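Local coordinates for protein VMB-1 (Vibrio alginolyticus, PDB 6JV4) that probably hydrolyses beta-lactam antibiotics to substituted beta-amino acids with the aid of bound zinc, as a metallo-beta-lactamase of subclass B1, at residues S39-I44 with I158-C163; E48-D53 with E129-V134; A135-P140 with I149-P154. All coordinates share one frame; numbering follows the deposited sequence.

Overall arrangement
The three contacts cluster in the core region of an alpha-beta/beta-alpha sandwich, 1 and 2 buried and 3 partly so, their centres about 9 to 10 Å apart. Contact 1 packs strand 36-45 of the seven-stranded sheet against strand 158-162 of the five-stranded sheet. Along the chain it encloses the other two, which follow one another. Contact 2 sets strand 48-52, the neighbour of strand 36-45, against the turn that leads into strand 135-138. Contact 3 is the hairpin of strands 135-138 and 150-153, and strand 158-162 continues the same sheet. Contacts 1 and 2 join the two sheets face to face, whereas contact 3 builds one of them; strand 158-162 runs on to the zinc ligand Cys163.

Contact 1: residues S39-I44 with I158-C163; sequences SGLVVI and ILFGGC. With ZN (zinc ion), chain F.
A first torsion of -175°, which sets CG opposite the main-chain nitrogen, sends the Phe160 ring from strand 158-162 toward strand 39-44, while Leu41, whose CG lies beside its own N and anti to the carbonyl carbon (chi1 -56°), reaches back the other way. The two side chains point opposite ways and lie alongside one another, so that Leu41 CG comes 3.9 Å from Phe160 CD1. Leu41 CD1 continues to Ile158, meeting its CG2 at 4.4 Å. Branched aliphatic chains suit this buried seam, since they fill it without polar groups that would need partners.

Farther along, the ring end lies against main chain. Ser39 O sits at the ring edge, in its plane, 3.3 Å from Phe160 CZ, an approach that sets the carbonyl oxygen against the slightly positive ring hydrogens. Gly40 has no side chain, and its CA comes within 3.7 Å of Phe160 CE1. Over one ring face lies Gly162 N, near the rim; the positive phi of Gly162 (58°) favours glycine at this bend. Just beyond it, Cys163 SG binds zinc at 2.3 Å, a site to which Asp86 and His205 also contribute.

No hydrogen bond crosses the contact, as expected of two sheets packed face to face. Strand 48-52 supplies Ile52 beside Leu41 and Phe160, strand 150-153 supplies Leu153 to Leu41, and strand 200-203 adds Val202 against Phe160 and Ser39.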
# COMPACT_ATOMS: atom_id res chain seq x y z
N SER A 39 2.12 -3.48 6.25
CA SER A 39 0.83 -4.07 5.83
C SER A 39 0.60 -3.87 4.34
O SER A 39 0.87 -2.81 3.81
CB SER A 39 -0.31 -3.44 6.56
OG SER A 39 -0.25 -3.66 7.95
N GLY A 40 0.01 -4.89 3.72
CA GLY A 40 -0.71 -4.73 2.45
C GLY A 40 -2.03 -5.47 2.57
O GLY A 40 -2.35 -5.96 3.71
N LEU A 41 -2.73 -5.65 1.47
CA LEU A 41 -4.03 -6.33 1.48
C LEU A 41 -4.06 -7.46 0.45
O LEU A 41 -3.36 -7.41 -0.56
CB LEU A 41 -5.19 -5.36 1.26
CG LEU A 41 -5.30 -4.18 2.24
CD1 LEU A 41 -6.49 -3.34 1.84
CD2 LEU A 41 -5.48 -4.65 3.67
N VAL A 42 -4.97 -8.37 0.70
CA VAL A 42 -5.46 -9.32 -0.33
C VAL A 42 -6.95 -9.09 -0.45
O VAL A 42 -7.64 -9.09 0.59
CB VAL A 42 -5.16 -10.78 0.02
CG1 VAL A 42 -5.80 -11.69 -0.99
CG2 VAL A 42 -3.68 -11.07 0.13
N VAL A 43 -7.38 -8.78 -1.66
CA VAL A 43 -8.81 -8.52 -1.95
C VAL A 43 -9.32 -9.67 -2.80
O VAL A 43 -8.73 -9.98 -3.87
CB VAL A 43 -9.03 -7.14 -2.59
CG1 VAL A 43 -10.52 -6.89 -2.87
CG2 VAL A 43 -8.47 -6.06 -1.70
N ILE A 44 -10.43 -10.24 -2.34
CA ILE A 44 -11.05 -11.44 -3.00
C ILE A 44 -12.32 -10.96 -3.70
O ILE A 44 -13.14 -10.29 -3.04
CB ILE A 44 -11.35 -12.53 -1.97
CG1 ILE A 44 -10.08 -13.00 -1.26
CG2 ILE A 44 -12.10 -13.71 -2.61
CD1 ILE A 44 -10.36 -13.76 -0.01
N ILE A 158 -12.96 0.52 3.40
CA ILE A 158 -11.55 0.37 3.83
C ILE A 158 -10.70 1.23 2.92
O ILE A 158 -10.74 1.03 1.68
CB ILE A 158 -11.10 -1.08 3.83
CG1 ILE A 158 -11.88 -1.89 4.86
CG2 ILE A 158 -9.57 -1.16 4.03
CD1 ILE A 158 -11.70 -3.36 4.75
N LEU A 159 -9.89 2.08 3.52
CA LEU A 159 -8.94 2.88 2.73
C LEU A 159 -7.53 2.35 3.02
O LEU A 159 -7.09 2.44 4.20
CB LEU A 159 -9.02 4.35 3.15
CG LEU A 159 -8.00 5.23 2.44
CD1 LEU A 159 -8.29 5.26 0.94
CD2 LEU A 159 -8.04 6.64 3.04
N PHE A 160 -6.88 1.76 2.03
CA PHE A 160 -5.43 1.40 2.11
C PHE A 160 -4.60 2.65 1.84
O PHE A 160 -4.56 3.16 0.73
CB PHE A 160 -5.01 0.29 1.15
CG PHE A 160 -3.58 -0.11 1.38
CD1 PHE A 160 -3.25 -0.86 2.49
CD2 PHE A 160 -2.58 0.31 0.52
CE1 PHE A 160 -1.93 -1.21 2.74
CE2 PHE A 160 -1.25 -0.01 0.79
CZ PHE A 160 -0.92 -0.75 1.90
N GLY A 161 -4.02 3.20 2.90
CA GLY A 161 -3.23 4.43 2.83
C GLY A 161 -1.79 4.20 2.39
O GLY A 161 -1.17 5.08 1.77
N GLY A 162 -1.28 3.00 2.64
CA GLY A 162 0.13 2.71 2.37
C GLY A 162 1.03 3.66 3.12
O GLY A 162 0.62 4.23 4.18
N CYS A 163 2.23 3.88 2.63
CA CYS A 163 3.20 4.68 3.41
C CYS A 163 2.91 6.17 3.40
O CYS A 163 3.54 6.90 4.16
CB CYS A 163 4.61 4.35 2.98
SG CYS A 163 4.97 2.63 3.44
ZN ZN F . 7.15 2.19 4.17

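Contact 2: residues E48-D53 with E129-V134; sequences EAHMID and EFIDGV
A classic beta bulge, with Phe130 and Ile131 together opposite Ala135, presents two consecutive apolar side chains to His50 on strand 48-52. The imidazole receives them differently. Ile131, with CG1 anti to the carbonyl carbon (chi1 -46°), holds CD1 over one face, 3.8 Å from the His50 ring centroid in a CH-pi contact and 3.5 Å from His50 CD2. The edge of His50 points toward the face of Phe130 in an offset edge-to-face pair, with centroids 5.7 Å apart and planes at 75°. A flat, partly polar ring suits this place because its carbon atoms pack on the bulge while ND1 is hydrogen-bonded to Ser77 on the adjoining strand 74-79, which should restrain its rotation. Phe130 also reaches Ile52, whose CG1 is 4.3 Å from Phe130 CE2.

From Ile131, the second bulge residue, the chain reverses in a type II turn closed by Val134 N to Ile131 O (2.8 Å). Gly133 fits its third position, where phi is positive (78°), and its N is also bonded to Glu129 OE1 at 3.1 Å. The corner at Phe130 turns the chain, and the Phe130 and Ile131 side chains pack between the stacked sheets, an interior typical of the alpha-beta/beta-alpha sandwich of metallo-beta-lactamases.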
# COMPACT_ATOMS: atom_id res chain seq x y z
N GLU A 48 -11.30 -14.88 -7.72
CA GLU A 48 -10.05 -14.18 -8.08
C GLU A 48 -9.56 -13.42 -6.84
O GLU A 48 -10.36 -12.88 -6.09
CB GLU A 48 -10.27 -13.26 -9.27
CG GLU A 48 -10.79 -14.01 -10.49
CD GLU A 48 -11.04 -13.10 -11.68
OE1 GLU A 48 -11.39 -11.92 -11.48
OE2 GLU A 48 -10.91 -13.60 -12.81
N ALA A 49 -8.26 -13.41 -6.65
CA ALA A 49 -7.63 -12.64 -5.56
C ALA A 49 -6.68 -11.63 -6.17
O ALA A 49 -6.11 -11.87 -7.27
CB ALA A 49 -6.87 -13.54 -4.62
N HIS A 50 -6.44 -10.58 -5.40
CA HIS A 50 -5.62 -9.45 -5.85
C HIS A 50 -4.79 -8.96 -4.68
O HIS A 50 -5.31 -8.94 -3.56
CB HIS A 50 -6.53 -8.35 -6.36
CG HIS A 50 -7.45 -8.79 -7.45
ND1 HIS A 50 -7.13 -8.62 -8.77
CD2 HIS A 50 -8.69 -9.33 -7.41
CE1 HIS A 50 -8.16 -9.04 -9.51
NE2 HIS A 50 -9.11 -9.46 -8.71
N MET A 51 -3.54 -8.64 -4.93
CA MET A 51 -2.67 -8.06 -3.87
C MET A 51 -2.65 -6.54 -3.98
O MET A 51 -2.53 -6.00 -5.11
CB MET A 51 -1.22 -8.56 -3.98
CG MET A 51 -1.09 -9.98 -3.71
SD MET A 51 0.72 -10.34 -3.74
CE MET A 51 0.58 -12.10 -4.01
N ILE A 52 -2.64 -5.87 -2.83
CA ILE A 52 -2.31 -4.45 -2.70
C ILE A 52 -1.00 -4.41 -1.90
O ILE A 52 -1.05 -4.75 -0.72
CB ILE A 52 -3.46 -3.67 -2.04
CG1 ILE A 52 -4.74 -3.76 -2.89
CG2 ILE A 52 -3.03 -2.23 -1.81
CD1 ILE A 52 -5.92 -3.15 -2.20
N ASP A 53 0.09 -4.11 -2.60
CA ASP A 53 1.49 -4.23 -2.12
C ASP A 53 1.86 -5.72 -2.03
O ASP A 53 1.00 -6.58 -1.78
CB ASP A 53 1.77 -3.45 -0.85
CG ASP A 53 1.79 -1.93 -1.02
OD1 ASP A 53 1.58 -1.41 -2.18
OD2 ASP A 53 2.16 -1.26 -0.00
N GLU A 129 -9.89 2.14 -11.82
CA GLU A 129 -10.62 0.99 -11.28
C GLU A 129 -9.72 -0.23 -11.34
O GLU A 129 -9.54 -0.84 -12.42
CB GLU A 129 -11.94 0.77 -12.03
CG GLU A 129 -13.03 1.72 -11.60
CD GLU A 129 -13.52 1.50 -10.18
OE1 GLU A 129 -14.36 0.55 -9.92
OE2 GLU A 129 -13.07 2.27 -9.33
N PHE A 130 -9.05 -0.54 -10.24
CA PHE A 130 -8.13 -1.70 -10.19
C PHE A 130 -8.93 -3.02 -10.20
O PHE A 130 -8.52 -4.01 -10.84
CB PHE A 130 -7.23 -1.54 -8.96
CG PHE A 130 -6.45 -2.78 -8.64
CD1 PHE A 130 -5.56 -3.30 -9.58
CD2 PHE A 130 -6.47 -3.32 -7.37
CE1 PHE A 130 -4.83 -4.44 -9.28
CE2 PHE A 130 -5.71 -4.44 -7.07
CZ PHE A 130 -4.88 -4.99 -8.02
N ILE A 131 -10.03 -3.08 -9.46
CA ILE A 131 -10.99 -4.20 -9.49
C ILE A 131 -12.36 -3.57 -9.68
O ILE A 131 -12.82 -2.81 -8.81
CB ILE A 131 -10.95 -5.09 -8.23
CG1 ILE A 131 -9.52 -5.45 -7.80
CG2 ILE A 131 -11.82 -6.34 -8.44
CD1 ILE A 131 -9.40 -6.04 -6.40
N ASP A 132 -13.03 -3.87 -10.79
CA ASP A 132 -14.31 -3.21 -11.16
C ASP A 132 -15.32 -3.33 -10.01
O ASP A 132 -15.68 -4.45 -9.65
CB ASP A 132 -14.85 -3.78 -12.47
CG ASP A 132 -14.06 -3.32 -13.69
OD1 ASP A 132 -13.36 -2.26 -13.60
OD2 ASP A 132 -14.14 -4.00 -14.73
N GLY A 133 -15.73 -2.19 -9.45
CA GLY A 133 -16.74 -2.08 -8.38
C GLY A 133 -16.20 -2.42 -7.00
O GLY A 133 -17.02 -2.49 -6.04
N VAL A 134 -14.91 -2.73 -6.88
CA VAL A 134 -14.35 -3.35 -5.64
C VAL A 134 -13.16 -2.53 -5.12
O VAL A 134 -13.00 -2.48 -3.92
CB VAL A 134 -13.94 -4.81 -5.90
CG1 VAL A 134 -13.30 -5.48 -4.69
CG2 VAL A 134 -15.18 -5.59 -6.33

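Contact 3: residues A135-P140 with I149-P154; sequences ASVFYP and IVVWLP
Ile149 opens the second segment by meeting Val137 and Tyr139. Its CG1 stands between the backbone N and the carbonyl carbon (chi1 53°), which carries CD1 over to Val137 CG1 at 3.7 Å; the other branch, CG2, packs on Tyr139 CD1 at 4.0 Å, the side chains crossing at about a right angle. Tyr139 OH bonds to Glu146 O.

Val150 forms an antiparallel hydrogen-bonded pair with Phe138: Val150 N donates to Phe138 O at 3.0 Å, and the return bond from Phe138 N is similar. Val150 CG2 lies at the edge of the Phe138 ring, which is also a cation-pi partner of Arg194.

Val151 faces Val137 in a non-hydrogen-bonded pair, the CG2 methyls 4.3 Å apart, and turns CG1 to Ala135 CB. Valine suits these places because branching at CB favours the extended chain.

Trp152 repeats the hydrogen-bonded pattern with Ser136: Trp152 N to Ser136 O is 2.8 Å and nearly straight (174°), and Ser136 N to Trp152 O is 2.9 Å. The small Ser136 hydrogen-bonds Glu129 OE2 through OG, while the indole carries Pro154 CA against one face and meets Tyr195.

Leu153 then curls CD2 to within 3.6 Å of Ala135 CB, and it also touches Leu41 and Val43. Pro154 ends the segment, its CD by Ala135 N.

Four main-chain bonds therefore fix the register. The face of Val137 and Val151 is aliphatic and buried; the other mixes buried Val150 with the partly exposed Ser136, Phe138 and Trp152, which have a hydrogen bond, a cation-pi contact and a ring neighbour respectively.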
# COMPACT_ATOMS: atom_id res chain seq x y z
N ALA A 135 -12.29 -2.08 -6.01
CA ALA A 135 -11.05 -1.39 -5.59
C ALA A 135 -10.72 -0.27 -6.55
O ALA A 135 -10.51 -0.55 -7.75
CB ALA A 135 -9.91 -2.34 -5.42
N SER A 136 -10.56 0.95 -6.00
CA SER A 136 -10.31 2.19 -6.76
C SER A 136 -8.98 2.79 -6.33
O SER A 136 -8.83 3.05 -5.14
CB SER A 136 -11.42 3.20 -6.53
OG SER A 136 -12.66 2.57 -6.82
N VAL A 137 -8.10 3.01 -7.28
CA VAL A 137 -6.82 3.74 -7.04
C VAL A 137 -7.05 5.23 -7.12
O VAL A 137 -7.79 5.73 -8.02
CB VAL A 137 -5.77 3.30 -8.07
CG1 VAL A 137 -4.57 4.23 -8.08
CG2 VAL A 137 -5.35 1.87 -7.82
N PHE A 138 -6.48 5.97 -6.19
CA PHE A 138 -6.51 7.44 -6.22
C PHE A 138 -5.10 7.96 -5.99
O PHE A 138 -4.48 7.57 -5.00
CB PHE A 138 -7.45 8.03 -5.18
CG PHE A 138 -7.46 9.53 -5.12
CD1 PHE A 138 -7.87 10.30 -6.20
CD2 PHE A 138 -7.11 10.21 -3.97
CE1 PHE A 138 -7.91 11.68 -6.13
CE2 PHE A 138 -7.20 11.58 -3.87
CZ PHE A 138 -7.58 12.34 -4.96
N TYR A 139 -4.61 8.81 -6.88
CA TYR A 139 -3.34 9.54 -6.68
C TYR A 139 -3.63 10.90 -6.07
O TYR A 139 -4.16 11.79 -6.77
CB TYR A 139 -2.60 9.75 -8.00
CG TYR A 139 -1.32 10.51 -7.79
CD1 TYR A 139 -0.32 10.07 -6.94
CD2 TYR A 139 -1.11 11.72 -8.45
CE1 TYR A 139 0.86 10.78 -6.77
CE2 TYR A 139 0.04 12.45 -8.25
CZ TYR A 139 1.04 12.00 -7.41
OH TYR A 139 2.16 12.79 -7.23
N PRO A 140 -3.24 11.14 -4.79
CA PRO A 140 -3.58 12.41 -4.11
C PRO A 140 -2.56 13.53 -4.32
O PRO A 140 -2.78 14.65 -3.90
CB PRO A 140 -3.61 11.91 -2.66
CG PRO A 140 -2.47 10.96 -2.59
CD PRO A 140 -2.62 10.18 -3.87
N ILE A 149 0.22 6.23 -4.04
CA ILE A 149 -1.25 6.16 -4.27
C ILE A 149 -1.92 5.54 -3.07
O ILE A 149 -1.30 4.81 -2.27
CB ILE A 149 -1.54 5.34 -5.55
CG1 ILE A 149 -0.88 3.99 -5.55
CG2 ILE A 149 -1.15 6.15 -6.78
CD1 ILE A 149 -1.39 3.03 -6.62
N VAL A 150 -3.24 5.77 -2.97
CA VAL A 150 -4.07 5.06 -1.99
C VAL A 150 -5.07 4.20 -2.77
O VAL A 150 -5.31 4.45 -3.96
CB VAL A 150 -4.75 6.04 -1.02
CG1 VAL A 150 -3.73 6.86 -0.25
CG2 VAL A 150 -5.79 6.91 -1.73
N VAL A 151 -5.64 3.25 -2.06
CA VAL A 151 -6.60 2.33 -2.70
C VAL A 151 -7.83 2.26 -1.81
O VAL A 151 -7.68 1.97 -0.62
CB VAL A 151 -6.00 0.94 -2.96
CG1 VAL A 151 -7.00 0.10 -3.75
CG2 VAL A 151 -4.66 1.05 -3.67
N TRP A 152 -8.98 2.55 -2.39
CA TRP A 152 -10.29 2.56 -1.71
C TRP A 152 -11.10 1.33 -2.03
O TRP A 152 -11.16 0.98 -3.18
CB TRP A 152 -11.05 3.80 -2.16
CG TRP A 152 -12.45 3.97 -1.63
CD1 TRP A 152 -13.55 4.13 -2.42
CD2 TRP A 152 -12.90 4.14 -0.28
NE1 TRP A 152 -14.66 4.37 -1.66
CE2 TRP A 152 -14.30 4.36 -0.33
CE3 TRP A 152 -12.30 4.13 0.99
CZ2 TRP A 152 -15.06 4.64 0.81
CZ3 TRP A 152 -13.05 4.35 2.12
CH2 TRP A 152 -14.43 4.62 2.03
N LEU A 153 -11.65 0.68 -1.00
CA LEU A 153 -12.50 -0.52 -1.16
C LEU A 153 -13.91 -0.06 -0.78
O LEU A 153 -14.23 0.00 0.40
CB LEU A 153 -11.99 -1.63 -0.25
CG LEU A 153 -10.52 -2.00 -0.41
CD1 LEU A 153 -10.15 -3.20 0.47
CD2 LEU A 153 -10.15 -2.25 -1.84
N PRO A 154 -14.72 0.38 -1.76
CA PRO A 154 -15.98 1.04 -1.47
C PRO A 154 -16.97 0.12 -0.74
O PRO A 154 -17.79 0.64 0.04
CB PRO A 154 -16.48 1.46 -2.88
CG PRO A 154 -15.79 0.53 -3.84
CD PRO A 154 -14.41 0.42 -3.20